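Local coordinates for interpain A (Prevotella intermedia, PDB 3BB7), which probably cleaves proteins as a C10-family cysteine peptidase, here a zymogen fragment holding prodomain and catalytic domain with its nucleophile replaced, at residues F16-T19 / F23-I26. The protein carries 1 engineered substitution. Sequence-based numbering, arbitrary orientation.
Sequences FGYT and FAVI
Phe-16 and Ala-24 form a hydrogen-bonded antiparallel pair in a beta hairpin of the Spi-inhibitor-like prodomain, where the segments 16-18 and 23-26 run at 150° to each other, their axes approaching to 4.7 Å. Two nearly straight backbone bonds clasp this pair, Phe-16 N to Ala-24 O and Ala-24 N to Phe-16 O, each 2.9 Å long. In the next, non-hydrogen-bonded pair, Gly-17 lies across from Phe-23; with no side chain on Gly-17 to crowd Phe-23, the CA atoms of Gly-17 and Phe-23 come to 4.2 Å, a little nearer than is usual for such a pair. Phe-23 CB sits beside Phe-16 O, while the Phe-23 ring leads away from strand 14-18 and makes an edge-to-face contact with Phe-43. On the other face of the sheet, Phe-16, Tyr-18, Ala-24 and Ile-26 gather. Phe-16 turns its ring edge to Ile-26 CB, and its CD1 lies 3.7 Å from Ile-26 CG1, the two side chains crossing roughly at right angles. Tyr-18, its CG held beside the backbone N (chi1 -73°), leans across the neighbouring strand and sets one ring face, near its rim, over the peptide joining Phe-23 to Ala-24. The short methyl of Ala-24 fits close to the far end of the ring, where Tyr-18 OH comes within 3.3 Å of Ala-24 CB.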
ATOM      1  N   PHE A  16       6.908 -12.956 -16.512  1.00 13.58           N
ATOM      2  CA  PHE A  16       8.037 -13.788 -16.897  1.00 14.22           C
ATOM      3  C   PHE A  16       8.993 -13.912 -15.722  1.00 13.89           C
ATOM      4  O   PHE A  16       9.384 -12.897 -15.149  1.00 13.33           O
ATOM      5  CB  PHE A  16       8.838 -13.121 -18.012  1.00 14.99           C
ATOM      6  CG  PHE A  16       8.243 -13.250 -19.394  1.00 15.51           C
ATOM      7  CD1 PHE A  16       7.569 -12.181 -19.967  1.00 16.86           C
ATOM      8  CD2 PHE A  16       8.435 -14.396 -20.162  1.00 16.79           C
ATOM      9  CE1 PHE A  16       7.049 -12.266 -21.267  1.00 17.82           C
ATOM     10  CE2 PHE A  16       7.908 -14.480 -21.468  1.00 18.30           C
ATOM     11  CZ  PHE A  16       7.220 -13.419 -22.007  1.00 16.68           C
ATOM     12  N   GLY A  17       9.435 -15.130 -15.419  1.00 12.46           N
ATOM     13  CA  GLY A  17      10.492 -15.296 -14.447  1.00 12.41           C
ATOM     14  C   GLY A  17      11.842 -15.047 -15.081  1.00 10.76           C
ATOM     15  O   GLY A  17      12.066 -15.366 -16.249  1.00 12.41           O
ATOM     16  N   TYR A  18      12.758 -14.510 -14.274  1.00 10.67           N
ATOM     17  CA  TYR A  18      14.127 -14.326 -14.676  1.00 10.81           C
ATOM     18  C   TYR A  18      14.968 -15.503 -14.207  1.00 10.90           C
ATOM     19  O   TYR A  18      14.869 -15.927 -13.053  1.00 10.45           O
ATOM     20  CB  TYR A  18      14.656 -13.080 -13.984  1.00 10.54           C
ATOM     21  CG  TYR A  18      14.162 -11.733 -14.498  1.00 10.68           C
ATOM     22  CD1 TYR A  18      13.791 -11.543 -15.822  1.00 11.80           C
ATOM     23  CD2 TYR A  18      14.176 -10.630 -13.664  1.00 10.22           C
ATOM     24  CE1 TYR A  18      13.370 -10.282 -16.280  1.00  9.75           C
ATOM     25  CE2 TYR A  18      13.772  -9.371 -14.111  1.00 10.35           C
ATOM     26  CZ  TYR A  18      13.401  -9.211 -15.429  1.00  8.92           C
ATOM     27  OH  TYR A  18      13.051  -7.948 -15.862  1.00 11.53           O
ATOM     28  N   THR A  19      15.845 -15.976 -15.072  1.00 10.90           N
ATOM     29  CA  THR A  19      16.772 -17.032 -14.649  1.00 12.10           C
ATOM     30  C   THR A  19      17.764 -16.601 -13.553  1.00 12.13           C
ATOM     31  O   THR A  19      18.255 -17.472 -12.841  1.00 11.21           O
ATOM     32  CB  THR A  19      17.533 -17.674 -15.813  1.00 12.01           C
ATOM     33  OG1 THR A  19      18.289 -16.667 -16.489  1.00 14.04           O
ATOM     34  CG2 THR A  19      16.593 -18.388 -16.830  1.00 12.52           C
ATOM     35  N   PHE A  23      11.321 -11.471 -11.325  1.00 10.07           N
ATOM     36  CA  PHE A  23      10.398 -11.562 -12.464  1.00  9.84           C
ATOM     37  C   PHE A  23      10.063 -10.184 -13.008  1.00  9.63           C
ATOM     38  O   PHE A  23      10.314  -9.158 -12.366  1.00 10.15           O
ATOM     39  CB  PHE A  23       9.103 -12.286 -12.078  1.00 11.29           C
ATOM     40  CG  PHE A  23       8.217 -11.511 -11.142  1.00 11.68           C
ATOM     41  CD1 PHE A  23       7.160 -10.733 -11.636  1.00 14.09           C
ATOM     42  CD2 PHE A  23       8.425 -11.565  -9.779  1.00 11.08           C
ATOM     43  CE1 PHE A  23       6.329  -9.999 -10.775  1.00 13.76           C
ATOM     44  CE2 PHE A  23       7.589 -10.853  -8.896  1.00 13.81           C
ATOM     45  CZ  PHE A  23       6.543 -10.074  -9.384  1.00 14.75           C
ATOM     46  N   ALA A  24       9.446 -10.172 -14.180  1.00  9.80           N
ATOM     47  CA  ALA A  24       8.946  -8.935 -14.759  1.00 10.26           C
ATOM     48  C   ALA A  24       7.535  -9.143 -15.234  1.00  9.87           C
ATOM     49  O   ALA A  24       7.138 -10.284 -15.523  1.00 10.10           O
ATOM     50  CB  ALA A  24       9.831  -8.482 -15.912  1.00 11.57           C
ATOM     51  N   VAL A  25       6.795  -8.040 -15.323  1.00  9.53           N
ATOM     52  CA  VAL A  25       5.457  -8.018 -15.907  1.00 10.24           C
ATOM     53  C   VAL A  25       5.622  -7.196 -17.182  1.00 10.63           C
ATOM     54  O   VAL A  25       6.115  -6.057 -17.150  1.00  9.49           O
ATOM     55  CB  VAL A  25       4.430  -7.416 -14.969  1.00  9.99           C
ATOM     56  CG1 VAL A  25       3.036  -7.498 -15.611  1.00 11.43           C
ATOM     57  CG2 VAL A  25       4.475  -8.123 -13.585  1.00 11.84           C
ATOM     58  N   ILE A  26       5.241  -7.813 -18.299  1.00 10.95           N
ATOM     59  CA  ILE A  26       5.563  -7.356 -19.659  1.00 13.02           C
ATOM     60  C   ILE A  26       4.286  -7.232 -20.499  1.00 12.75           C
ATOM     61  O   ILE A  26       3.453  -8.145 -20.498  1.00 13.95           O
ATOM     62  CB  ILE A  26       6.525  -8.406 -20.318  1.00 13.55           C
ATOM     63  CG1 ILE A  26       7.867  -8.481 -19.558  1.00 15.32           C
ATOM     64  CG2 ILE A  26       6.697  -8.219 -21.842  1.00 15.14           C
ATOM     65  CD1 ILE A  26       8.557  -7.209 -19.459  1.00 16.99           C
TER